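Local coordinates for protein cytosine-specific methyltransferase (Escherichia coli O157:H7 EDL933, PDB 3G7U) that probably methylates cytosine in DNA at carbon 5, with S-adenosyl-L-methionine as the methyl donor, at residues D7-V12 with M101-L106; G13-G18 with L116-P121; G18-R21 with D25-M28; I149-S154 with P353-Y358; R322-L327 with H342-I347. One frame throughout, in Å; residues are numbered along the deposited sequence.

Interaction 1. Residues D7-V12 with M101-L106; sequences DLFSGV and MHFYRL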
# COMPACT_ATOMS: atom_id res chain seq x y z
N ASP A 7 4.79 10.52 5.76
CA ASP A 7 3.88 9.34 5.87
C ASP A 7 3.98 8.68 7.27
O ASP A 7 5.03 8.12 7.62
CB ASP A 7 4.28 8.39 4.72
CG ASP A 7 3.31 7.18 4.51
OD1 ASP A 7 2.36 6.97 5.31
OD2 ASP A 7 3.56 6.44 3.51
N LEU A 8 2.93 8.85 8.08
CA LEU A 8 2.84 8.28 9.40
C LEU A 8 2.25 6.88 9.34
O LEU A 8 1.27 6.68 8.65
CB LEU A 8 1.97 9.17 10.27
CG LEU A 8 2.46 10.63 10.40
CD1 LEU A 8 1.50 11.41 11.35
CD2 LEU A 8 3.90 10.71 10.95
N PHE A 9 2.84 5.94 10.08
CA PHE A 9 2.43 4.53 10.07
C PHE A 9 2.62 4.04 8.63
O PHE A 9 1.72 3.48 8.04
CB PHE A 9 0.97 4.42 10.47
CG PHE A 9 0.65 5.12 11.77
CD1 PHE A 9 0.94 4.52 12.99
CD2 PHE A 9 -0.03 6.33 11.76
CE1 PHE A 9 0.62 5.18 14.18
CE2 PHE A 9 -0.35 6.99 12.94
CZ PHE A 9 -0.05 6.40 14.13
N SER A 10 3.81 4.24 8.09
CA SER A 10 4.01 4.09 6.67
C SER A 10 4.02 2.64 6.18
O SER A 10 3.78 2.38 4.97
CB SER A 10 5.38 4.70 6.30
OG SER A 10 6.47 3.95 6.89
N GLY A 11 4.31 1.70 7.09
CA GLY A 11 4.63 0.32 6.67
C GLY A 11 5.72 0.35 5.62
O GLY A 11 6.63 1.22 5.67
N VAL A 12 5.63 -0.53 4.61
CA VAL A 12 6.71 -0.59 3.60
C VAL A 12 6.63 0.45 2.52
O VAL A 12 7.60 0.66 1.79
CB VAL A 12 6.75 -1.97 2.86
CG1 VAL A 12 7.05 -3.05 3.85
CG2 VAL A 12 5.43 -2.25 2.11
N MET A 101 -5.81 8.95 17.60
CA MET A 101 -5.92 10.33 18.04
C MET A 101 -4.63 11.13 17.87
O MET A 101 -4.68 12.33 17.58
CB MET A 101 -6.35 10.38 19.51
CG MET A 101 -7.84 10.05 19.79
SD MET A 101 -9.03 11.10 18.92
CE MET A 101 -8.31 12.75 18.99
N HIS A 102 -3.48 10.45 18.00
CA HIS A 102 -2.15 11.09 17.79
C HIS A 102 -1.91 11.49 16.36
O HIS A 102 -1.23 12.49 16.09
CB HIS A 102 -1.02 10.16 18.25
CG HIS A 102 -0.92 10.01 19.73
ND1 HIS A 102 -0.75 11.08 20.58
CD2 HIS A 102 -0.98 8.91 20.52
CE1 HIS A 102 -0.69 10.65 21.82
NE2 HIS A 102 -0.85 9.34 21.82
N PHE A 103 -2.44 10.71 15.41
CA PHE A 103 -2.37 11.10 14.01
C PHE A 103 -2.99 12.48 13.85
O PHE A 103 -2.43 13.39 13.21
CB PHE A 103 -3.10 10.10 13.06
CG PHE A 103 -3.05 10.46 11.59
CD1 PHE A 103 -2.00 10.02 10.80
CD2 PHE A 103 -4.08 11.19 10.98
CE1 PHE A 103 -1.96 10.34 9.47
CE2 PHE A 103 -4.04 11.52 9.65
CZ PHE A 103 -3.00 11.09 8.89
N TYR A 104 -4.20 12.62 14.37
CA TYR A 104 -4.96 13.84 14.20
C TYR A 104 -4.40 14.98 15.08
O TYR A 104 -4.48 16.12 14.68
CB TYR A 104 -6.46 13.62 14.43
CG TYR A 104 -7.03 12.87 13.25
CD1 TYR A 104 -7.33 13.54 12.09
CD2 TYR A 104 -7.21 11.49 13.29
CE1 TYR A 104 -7.81 12.87 10.95
CE2 TYR A 104 -7.71 10.80 12.16
CZ TYR A 104 -8.00 11.50 11.02
OH TYR A 104 -8.49 10.85 9.90
N ARG A 105 -3.80 14.63 16.20
CA ARG A 105 -3.08 15.64 17.00
C ARG A 105 -1.95 16.24 16.19
O ARG A 105 -1.77 17.46 16.15
CB ARG A 105 -2.59 15.07 18.33
CG ARG A 105 -1.71 16.01 19.12
CD ARG A 105 -1.19 15.38 20.42
NE ARG A 105 -0.42 14.14 20.22
CZ ARG A 105 0.85 14.08 19.78
NH1 ARG A 105 1.51 15.20 19.48
NH2 ARG A 105 1.46 12.90 19.64
N LEU A 106 -1.19 15.38 15.52
CA LEU A 106 -0.07 15.83 14.68
C LEU A 106 -0.52 16.67 13.52
O LEU A 106 0.13 17.64 13.18
CB LEU A 106 0.77 14.64 14.21
CG LEU A 106 1.61 14.00 15.32
CD1 LEU A 106 2.32 12.76 14.81
CD2 LEU A 106 2.66 15.03 15.78
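F9 and F103 meet rim to rim: F9 CE2 lies 4.1 Å from F103 CD1, each atom at the edge of the other ring and near its plane, so neither ring stacks on the other. L8 comes to the F103 ring obliquely. Its CD1 methyl touches F103 CD1 at 3.8 Å, and the same methyl meets L106 CD1, also at 3.8 Å, which makes it the common point of the two helical side chains. On the helix, F103 CD2 sits 3.7 Å above the centre of one face of the Y104 ring. The edge of the H102 ring is used by R105, whose NE donates to H102 ND1 at 3.1 Å (148° at the hydrogen), with the ring and the guanidinium each containing the other's bonding atom in its plane. F103 reaches the strand because its CG stands anti to the backbone N (chi1 -180°). The polar ends of R105 are held further, NH1 by a salt bridge to E109 and NH2 by the carbonyl of L57. Beyond L8 the chain leaves the strand: F9 has a positive phi of 61°, and S10 OG bonds to G11 O at 3.0 Å. This DLFSGVGG sequence corresponds to the first, glycine-rich motif, whose loop binds S-adenosyl-L-methionine in C5 methyltransferases and so probably does here. Helix 94-110 covers one face of the central sheet, F103 lying on I75 of strand 74-77 and A117 of strand 114-119, while helix 129-140 packs against M101 and Y104 and strand 4-8 pairs with strands 25-30 and 74-77.

Interaction 2. Residues G13-G18 with L116-P121; sequences GGLSLG and LAENVP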
# COMPACT_ATOMS: atom_id res chain seq x y z
N GLY A 13 5.48 1.13 2.43
CA GLY A 13 5.37 2.29 1.56
C GLY A 13 4.41 2.18 0.39
O GLY A 13 4.65 2.79 -0.66
N GLY A 14 3.34 1.41 0.54
CA GLY A 14 2.26 1.43 -0.47
C GLY A 14 1.71 2.86 -0.69
O GLY A 14 1.62 3.32 -1.83
N LEU A 15 1.34 3.54 0.39
CA LEU A 15 0.77 4.89 0.28
C LEU A 15 1.86 5.86 -0.13
O LEU A 15 1.61 6.78 -0.90
CB LEU A 15 0.16 5.29 1.63
CG LEU A 15 -0.67 6.55 1.64
CD1 LEU A 15 -2.02 6.27 0.88
CD2 LEU A 15 -0.97 6.90 3.11
N SER A 16 3.09 5.63 0.36
CA SER A 16 4.26 6.44 -0.04
C SER A 16 4.50 6.39 -1.54
O SER A 16 4.79 7.42 -2.19
CB SER A 16 5.53 5.95 0.64
OG SER A 16 5.58 6.38 1.98
N LEU A 17 4.40 5.20 -2.10
CA LEU A 17 4.66 5.04 -3.56
C LEU A 17 3.55 5.76 -4.34
O LEU A 17 3.81 6.41 -5.35
CB LEU A 17 4.71 3.57 -3.95
CG LEU A 17 4.88 3.31 -5.46
CD1 LEU A 17 6.11 4.09 -6.01
CD2 LEU A 17 4.99 1.80 -5.72
N GLY A 18 2.33 5.64 -3.85
CA GLY A 18 1.21 6.41 -4.42
C GLY A 18 1.50 7.91 -4.39
O GLY A 18 1.30 8.59 -5.39
N LEU A 116 -4.39 13.09 4.57
CA LEU A 116 -5.10 11.93 4.01
C LEU A 116 -4.82 10.82 4.99
O LEU A 116 -3.65 10.44 5.20
CB LEU A 116 -4.57 11.58 2.63
CG LEU A 116 -5.17 10.31 1.96
CD1 LEU A 116 -5.15 10.45 0.48
CD2 LEU A 116 -4.44 9.02 2.34
N ALA A 117 -5.88 10.25 5.54
CA ALA A 117 -5.78 9.04 6.36
C ALA A 117 -6.49 7.91 5.64
O ALA A 117 -7.50 8.14 4.97
CB ALA A 117 -6.42 9.25 7.70
N GLU A 118 -5.93 6.71 5.72
CA GLU A 118 -6.57 5.52 5.13
C GLU A 118 -6.88 4.57 6.28
O GLU A 118 -6.10 4.44 7.23
CB GLU A 118 -5.68 4.88 4.07
CG GLU A 118 -4.29 4.37 4.54
CD GLU A 118 -4.32 2.96 5.17
OE1 GLU A 118 -3.27 2.50 5.68
OE2 GLU A 118 -5.38 2.30 5.15
N ASN A 119 -8.04 3.91 6.23
CA ASN A 119 -8.39 2.95 7.25
C ASN A 119 -9.09 1.75 6.58
O ASN A 119 -9.69 1.90 5.53
CB ASN A 119 -9.32 3.53 8.31
CG ASN A 119 -8.61 4.44 9.31
OD1 ASN A 119 -8.50 5.63 9.07
ND2 ASN A 119 -8.15 3.87 10.44
N VAL A 120 -8.99 0.58 7.18
CA VAL A 120 -9.77 -0.59 6.72
C VAL A 120 -11.15 -0.56 7.38
O VAL A 120 -11.33 0.08 8.43
CB VAL A 120 -9.02 -1.91 7.07
CG1 VAL A 120 -7.77 -2.02 6.23
CG2 VAL A 120 -8.69 -1.97 8.55
N PRO A 121 -12.16 -1.27 6.79
CA PRO A 121 -13.45 -1.42 7.48
C PRO A 121 -13.31 -1.84 8.94
O PRO A 121 -12.42 -2.63 9.27
CB PRO A 121 -14.14 -2.51 6.65
CG PRO A 121 -13.67 -2.20 5.25
CD PRO A 121 -12.19 -1.90 5.45
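L15 supplies the helical side of this contact through both of its methyls. Its CD1 touches L116 CD2 at 3.9 Å and L15 CD2 lies 4.1 Å from the same L116 methyl, so one strand methyl is met by the fork of the helical leucine. L15 CD2 also comes within 4.4 Å of E118 CG, a methylene of the glutamate and not its carboxylate. L116 and E118 share a side of the strand, with A117 between them turned away from the helix. What directs L15 here is its CG, placed anti to the backbone N (chi1 -170°). The acid end of E118 is claimed by R164, with a salt bridge from NE to OE2. Next out, the helix start is fixed: G13 occupies the N-cap position, its carbonyl O takes the N-H of L17 at 2.8 Å, and S16 OG bonds to H40. The strand is positioned by backbone bonds to G77 on one neighbour and to F167 and Y165 on another. E118, N119 and V120 match the ENV sequence of motif VI in C5 methyltransferases, and the E118 side chain lies about 10 Å from that of C81, the predicted active-site cysteine. Helix 14-22 approaches strand 114-119 from the face that helix 353-367 also covers, with A356 beside L15 and I359 and L360 beside L116, whereas helix 94-110 packs on A117 from the opposite face.

Interaction 3. Residues G18-R21 with D25-M28; sequences GAAR and DVKM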
# COMPACT_ATOMS: atom_id res chain seq x y z
N GLY A 18 2.33 5.64 -3.85
CA GLY A 18 1.21 6.41 -4.42
C GLY A 18 1.50 7.91 -4.39
O GLY A 18 1.30 8.59 -5.39
N ALA A 19 1.99 8.41 -3.25
CA ALA A 19 2.28 9.83 -3.12
C ALA A 19 3.36 10.24 -4.10
O ALA A 19 3.23 11.27 -4.81
CB ALA A 19 2.71 10.17 -1.68
N ALA A 20 4.43 9.46 -4.17
CA ALA A 20 5.60 9.80 -4.98
C ALA A 20 5.24 9.79 -6.47
O ALA A 20 5.66 10.68 -7.24
CB ALA A 20 6.77 8.82 -4.69
N ARG A 21 4.45 8.81 -6.88
CA ARG A 21 4.02 8.73 -8.29
C ARG A 21 3.06 9.91 -8.66
O ARG A 21 3.09 10.42 -9.78
CB ARG A 21 3.39 7.37 -8.60
CG ARG A 21 4.39 6.24 -8.77
CD ARG A 21 3.67 4.97 -9.17
NE ARG A 21 4.55 4.06 -9.87
CZ ARG A 21 4.29 2.78 -10.11
NH1 ARG A 21 3.16 2.24 -9.66
NH2 ARG A 21 5.16 2.04 -10.81
N ASP A 25 6.88 14.80 -2.80
CA ASP A 25 8.18 14.33 -2.33
C ASP A 25 7.91 13.73 -0.96
O ASP A 25 7.44 14.45 -0.08
CB ASP A 25 9.12 15.55 -2.21
CG ASP A 25 10.57 15.17 -2.02
OD1 ASP A 25 10.85 14.06 -1.51
OD2 ASP A 25 11.44 15.99 -2.37
N VAL A 26 8.19 12.45 -0.76
CA VAL A 26 7.93 11.79 0.54
C VAL A 26 9.20 12.06 1.34
O VAL A 26 10.24 11.44 1.08
CB VAL A 26 7.69 10.27 0.41
CG1 VAL A 26 7.59 9.59 1.82
CG2 VAL A 26 6.40 10.03 -0.43
N LYS A 27 9.12 13.02 2.24
CA LYS A 27 10.34 13.51 2.91
C LYS A 27 10.70 12.68 4.14
O LYS A 27 11.87 12.60 4.51
CB LYS A 27 10.19 14.97 3.35
CG LYS A 27 10.15 15.98 2.22
CD LYS A 27 11.45 15.95 1.44
CE LYS A 27 11.71 17.28 0.80
NZ LYS A 27 12.84 17.20 -0.16
N MET A 28 9.71 12.01 4.73
CA MET A 28 9.92 11.30 5.99
C MET A 28 8.88 10.19 6.04
O MET A 28 7.72 10.43 5.73
CB MET A 28 9.71 12.21 7.21
CG MET A 28 9.89 11.55 8.65
SD MET A 28 9.59 12.74 10.01
CE MET A 28 11.19 13.50 9.82
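V26 packs on A19 across this contact, while along the strand, away from that packing, K27 NZ donates to D25 OD2 at 2.9 Å in a salt bridge. The lysine does not come in the plane of the carboxylate: it meets OD2 from above, 59° out of that plane. D25 is turned away from the helix and V26 toward it, so the charged pair is kept clear of the apolar contact. That contact is carried by a single methyl. V26 CG2 lies 3.9 Å from A19 CB and 4.4 Å from A20 CB, and the backbone N of A20 is 4.3 Å from it. Because CG1 is the branch anti to the backbone N (chi1 173°), CG2 falls beside that N, on the side of the valine that faces the two alanines, whose small methyls let it settle close to the helix. The short turn between helix and strand brings the CA atoms of A20 and D25 to 5.8 Å. Helix 14-22 and strand 25-30 are the second and third elements of a beta-alpha-beta unit that begins with strand 4-8, the opening crossover of the Rossmann-like methyltransferase fold. V5 of strand 4-8 touches both A19 and V26, and the V26 carbonyl is bonded to S47 OG. Further along the helix, R21 is gripped by three carbonyls: NE by Q233 O, NH2 by K229 O and G232 O. A19 also leans on L360 of helix 353-367, and R21 on E357 of the same helix.

Interaction 4. Residues I149-S154 with P353-Y358; sequences IKVKAS and PIVAEY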
# COMPACT_ATOMS: atom_id res chain seq x y z
N ILE A 149 -14.50 8.52 1.73
CA ILE A 149 -14.38 7.96 0.39
C ILE A 149 -14.17 6.46 0.64
O ILE A 149 -13.26 6.07 1.35
CB ILE A 149 -13.20 8.65 -0.36
CG1 ILE A 149 -13.54 10.12 -0.64
CG2 ILE A 149 -12.88 7.97 -1.65
CD1 ILE A 149 -12.46 10.86 -1.37
N LYS A 150 -15.08 5.61 0.18
CA LYS A 150 -14.91 4.16 0.34
C LYS A 150 -14.66 3.64 -1.06
O LYS A 150 -15.45 3.88 -1.98
CB LYS A 150 -16.16 3.51 0.96
CG LYS A 150 -15.93 2.05 1.39
CD LYS A 150 -17.19 1.42 2.01
CE LYS A 150 -16.84 0.07 2.64
NZ LYS A 150 -17.98 -0.69 3.32
N VAL A 151 -13.51 3.02 -1.28
CA VAL A 151 -13.17 2.61 -2.64
C VAL A 151 -12.94 1.12 -2.72
O VAL A 151 -12.55 0.52 -1.74
CB VAL A 151 -11.94 3.33 -3.24
CG1 VAL A 151 -12.19 4.83 -3.38
CG2 VAL A 151 -10.71 3.07 -2.41
N LYS A 152 -13.17 0.55 -3.89
CA LYS A 152 -12.84 -0.85 -4.17
C LYS A 152 -11.65 -0.77 -5.11
O LYS A 152 -11.71 -0.11 -6.12
CB LYS A 152 -14.04 -1.55 -4.85
CG LYS A 152 -13.93 -3.09 -4.95
CD LYS A 152 -15.23 -3.73 -5.48
CE LYS A 152 -15.38 -3.51 -6.99
NZ LYS A 152 -16.65 -4.07 -7.58
N ALA A 153 -10.55 -1.43 -4.75
CA ALA A 153 -9.31 -1.27 -5.48
C ALA A 153 -9.41 -1.58 -6.93
O ALA A 153 -8.75 -0.94 -7.78
CB ALA A 153 -8.17 -2.11 -4.81
N SER A 154 -10.23 -2.58 -7.26
CA SER A 154 -10.33 -3.05 -8.65
C SER A 154 -10.94 -2.00 -9.61
O SER A 154 -10.62 -1.99 -10.82
CB SER A 154 -11.10 -4.37 -8.71
OG SER A 154 -12.31 -4.31 -8.01
N PRO A 353 -0.61 0.59 -4.18
CA PRO A 353 -0.02 1.79 -4.78
C PRO A 353 -0.82 2.39 -5.94
O PRO A 353 -0.71 3.58 -6.21
CB PRO A 353 1.33 1.31 -5.29
CG PRO A 353 1.71 0.22 -4.37
CD PRO A 353 0.37 -0.51 -4.05
N ILE A 354 -1.56 1.55 -6.65
CA ILE A 354 -2.35 2.04 -7.79
C ILE A 354 -3.52 2.93 -7.30
O ILE A 354 -3.72 4.02 -7.83
CB ILE A 354 -2.85 0.84 -8.60
CG1 ILE A 354 -1.66 0.13 -9.23
CG2 ILE A 354 -3.93 1.30 -9.63
CD1 ILE A 354 -2.07 -1.19 -10.02
N VAL A 355 -4.26 2.45 -6.30
CA VAL A 355 -5.31 3.21 -5.65
C VAL A 355 -4.74 4.47 -5.00
O VAL A 355 -5.24 5.58 -5.24
CB VAL A 355 -6.01 2.38 -4.57
CG1 VAL A 355 -7.00 3.24 -3.80
CG2 VAL A 355 -6.72 1.17 -5.20
N ALA A 356 -3.65 4.31 -4.23
CA ALA A 356 -3.01 5.47 -3.59
C ALA A 356 -2.61 6.54 -4.60
O ALA A 356 -2.91 7.73 -4.36
CB ALA A 356 -1.78 5.02 -2.74
N GLU A 357 -2.02 6.14 -5.73
CA GLU A 357 -1.58 7.11 -6.74
C GLU A 357 -2.76 7.91 -7.28
O GLU A 357 -2.68 9.14 -7.43
CB GLU A 357 -0.88 6.44 -7.91
CG GLU A 357 -0.28 7.49 -8.91
CD GLU A 357 0.25 6.85 -10.16
OE1 GLU A 357 0.23 5.59 -10.24
OE2 GLU A 357 0.70 7.59 -11.05
N TYR A 358 -3.84 7.20 -7.57
CA TYR A 358 -5.00 7.86 -8.15
C TYR A 358 -5.56 8.95 -7.26
O TYR A 358 -5.76 10.07 -7.75
CB TYR A 358 -6.08 6.86 -8.54
CG TYR A 358 -6.93 7.38 -9.70
CD1 TYR A 358 -6.60 7.09 -11.02
CD2 TYR A 358 -8.05 8.19 -9.46
CE1 TYR A 358 -7.35 7.56 -12.09
CE2 TYR A 358 -8.81 8.67 -10.53
CZ TYR A 358 -8.46 8.35 -11.84
OH TYR A 358 -9.20 8.81 -12.93
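V355 reaches from helix 353-367 to the end of strand 143-152, its CB directed toward the strand and dividing into two methyls with different partners. CG1, placed anti to the backbone N (chi1 174°), meets V151 CG2 at 4.0 Å; the two valines run antiparallel alongside each other. CG2, the branch beside the backbone N, rests on A153 and lies 3.6 Å from A153 CA and likewise 3.6 Å from A153 CB, so it touches the backbone as much as the methyl. A153 is the first residue of the 3-10 turn that follows the strand, and its small side chain admits the valine at a CA separation of 6.0 Å. All three side chains are buried. F166 of the neighbouring strand 163-171 touches both V151 and V355 and so closes the same apolar patch, while K152 is turned from the helix. On the helix, Y358 packs edge-to-face with Y156, and E357 pairs with K229. Strand 143-152 is one of the two edge strands in the order 3-2-1-4-5-7-6 that marks class I methyltransferases, and helix 353-367, which begins at the proline of the GNSVSP sequence of motif X, lies against it as the C-terminal helix returned to the catalytic domain in C5 methyltransferases.

Interaction 5. Residues R322-L327 with H342-I347; sequences REAARL and HSFRQI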
# COMPACT_ATOMS: atom_id res chain seq x y z
N ARG A 322 5.93 -12.50 -4.83
CA ARG A 322 5.90 -11.58 -5.97
C ARG A 322 4.52 -11.59 -6.64
O ARG A 322 4.03 -10.56 -7.06
CB ARG A 322 7.00 -11.90 -7.00
CG ARG A 322 7.02 -11.01 -8.27
CD ARG A 322 7.11 -9.51 -8.01
NE ARG A 322 8.36 -9.14 -7.35
CZ ARG A 322 8.57 -7.97 -6.75
NH1 ARG A 322 7.63 -7.02 -6.76
NH2 ARG A 322 9.75 -7.73 -6.18
N GLU A 323 3.87 -12.75 -6.66
CA GLU A 323 2.51 -12.83 -7.20
C GLU A 323 1.53 -12.02 -6.36
O GLU A 323 0.70 -11.30 -6.92
CB GLU A 323 2.05 -14.29 -7.32
CG GLU A 323 2.80 -15.01 -8.47
CD GLU A 323 2.69 -16.54 -8.47
OE1 GLU A 323 2.25 -17.14 -7.47
OE2 GLU A 323 3.10 -17.17 -9.49
N ALA A 324 1.63 -12.14 -5.04
CA ALA A 324 0.83 -11.33 -4.15
C ALA A 324 1.07 -9.83 -4.35
O ALA A 324 0.10 -9.02 -4.34
CB ALA A 324 1.09 -11.71 -2.71
N ALA A 325 2.34 -9.46 -4.52
CA ALA A 325 2.74 -8.04 -4.76
C ALA A 325 2.07 -7.54 -6.02
O ALA A 325 1.54 -6.42 -6.05
CB ALA A 325 4.24 -7.91 -4.90
N ARG A 326 2.10 -8.37 -7.09
CA ARG A 326 1.46 -7.93 -8.31
C ARG A 326 -0.04 -7.76 -8.11
O ARG A 326 -0.64 -6.79 -8.58
CB ARG A 326 1.72 -8.95 -9.42
CG ARG A 326 3.14 -8.97 -9.91
CD ARG A 326 3.13 -9.39 -11.35
NE ARG A 326 4.43 -9.32 -12.04
CZ ARG A 326 4.64 -9.87 -13.23
NH1 ARG A 326 5.84 -9.82 -13.82
NH2 ARG A 326 3.63 -10.51 -13.82
N LEU A 327 -0.65 -8.70 -7.43
CA LEU A 327 -2.08 -8.63 -7.26
C LEU A 327 -2.48 -7.42 -6.39
O LEU A 327 -3.60 -6.93 -6.49
CB LEU A 327 -2.57 -9.94 -6.64
CG LEU A 327 -2.36 -11.13 -7.60
CD1 LEU A 327 -2.61 -12.42 -6.80
CD2 LEU A 327 -3.39 -11.04 -8.78
N HIS A 342 7.54 -12.50 6.17
CA HIS A 342 7.53 -11.04 6.31
C HIS A 342 6.97 -10.35 5.09
O HIS A 342 6.18 -9.45 5.24
CB HIS A 342 8.92 -10.50 6.65
CG HIS A 342 9.33 -10.78 8.06
ND1 HIS A 342 8.59 -10.33 9.14
CD2 HIS A 342 10.36 -11.48 8.57
CE1 HIS A 342 9.17 -10.74 10.26
NE2 HIS A 342 10.25 -11.44 9.94
N SER A 343 7.35 -10.80 3.89
CA SER A 343 6.90 -10.12 2.68
C SER A 343 5.38 -10.19 2.54
O SER A 343 4.75 -9.19 2.19
CB SER A 343 7.65 -10.66 1.45
OG SER A 343 7.46 -12.07 1.31
N PHE A 344 4.76 -11.34 2.86
CA PHE A 344 3.30 -11.45 2.76
C PHE A 344 2.58 -10.51 3.71
O PHE A 344 1.54 -9.92 3.35
CB PHE A 344 2.84 -12.89 3.01
CG PHE A 344 2.93 -13.77 1.80
CD1 PHE A 344 3.86 -14.80 1.75
CD2 PHE A 344 2.10 -13.57 0.72
CE1 PHE A 344 3.96 -15.62 0.66
CE2 PHE A 344 2.21 -14.39 -0.40
CZ PHE A 344 3.13 -15.40 -0.43
N ARG A 345 3.09 -10.41 4.93
CA ARG A 345 2.60 -9.40 5.88
C ARG A 345 2.81 -7.99 5.35
O ARG A 345 1.86 -7.20 5.37
CB ARG A 345 3.23 -9.57 7.27
CG ARG A 345 2.64 -10.73 8.03
CD ARG A 345 3.61 -11.25 9.12
NE ARG A 345 3.86 -10.26 10.16
CZ ARG A 345 3.12 -10.10 11.26
NH1 ARG A 345 2.06 -10.88 11.46
NH2 ARG A 345 3.44 -9.16 12.15
N GLN A 346 4.00 -7.66 4.82
CA GLN A 346 4.23 -6.31 4.27
C GLN A 346 3.26 -5.94 3.16
O GLN A 346 2.74 -4.82 3.10
CB GLN A 346 5.66 -6.17 3.76
CG GLN A 346 6.72 -6.28 4.90
CD GLN A 346 8.14 -6.21 4.41
OE1 GLN A 346 8.45 -6.58 3.31
NE2 GLN A 346 9.01 -5.69 5.24
N ILE A 347 3.04 -6.89 2.25
CA ILE A 347 2.09 -6.73 1.16
C ILE A 347 0.64 -6.57 1.63
O ILE A 347 -0.04 -5.60 1.26
CB ILE A 347 2.25 -7.90 0.15
CG1 ILE A 347 3.63 -7.79 -0.48
CG2 ILE A 347 1.22 -7.76 -1.00
CD1 ILE A 347 4.13 -9.12 -1.12
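Apolar contacts join A324 and A325 to F344 and I347 across two nearly parallel helices, whose segment axes come within 9.7 Å at an angle of 5°. A324 CB reaches F344 CE2 at 3.7 Å, approaching the ring obliquely. I347 works with two branches. Its CG2, anti to the backbone N, lies over the helical backbone 3.7 Å from A324 O, while CD1 is 3.9 Å from A325 N and 4.0 Å from A325 CB, with a looser approach of 4.3 Å to A324 CB. The small alanines allow I347 and A325 to bring their CA atoms to 6.1 Å. No hydrogen bond or salt bridge crosses the interface; the polar side chains are bound around it. R326 forms a salt bridge with D332 and bonds the carbonyls of A196 and Y198, E323 pairs with R317, and R322 bonds the carbonyls of S253 and F334. Q346 is held at both ends of its amide, OE1 by H337 N and NE2 by T39 OG1. TPREAARLQGFPD around helix 321-328 corresponds to motif IX of C5 methyltransferases, and helix 340-348 ends in the first residues of IGNSVSP, which matches motif X, so the pair packs motif IX against the start of motif X.

How the interactions relate
Interactions 1 and 2 bracket the sheet, with helix 94-110 on one face and helix 14-22 on the other; their centres are about 10 Å apart, and D7 OD2 and S16 OG, 2.5 Å apart, probably share a hydrogen bond. Interaction 3 continues along the same helix, and S16 O lies 3.5 Å from V26 CG2. Interaction 4 adjoins both through helix 353-367: G18 CA is 3.7 Å from A356 CB. Interaction 5 stands about 22 Å from interaction 1, centre to centre, yet V12 CG1 lies 3.4 Å from Q346 CD. The side chain of the predicted catalytic C81 is about 10 Å from those of F9 and E118, whereas interactions 3, 4 and 5 lie away from it.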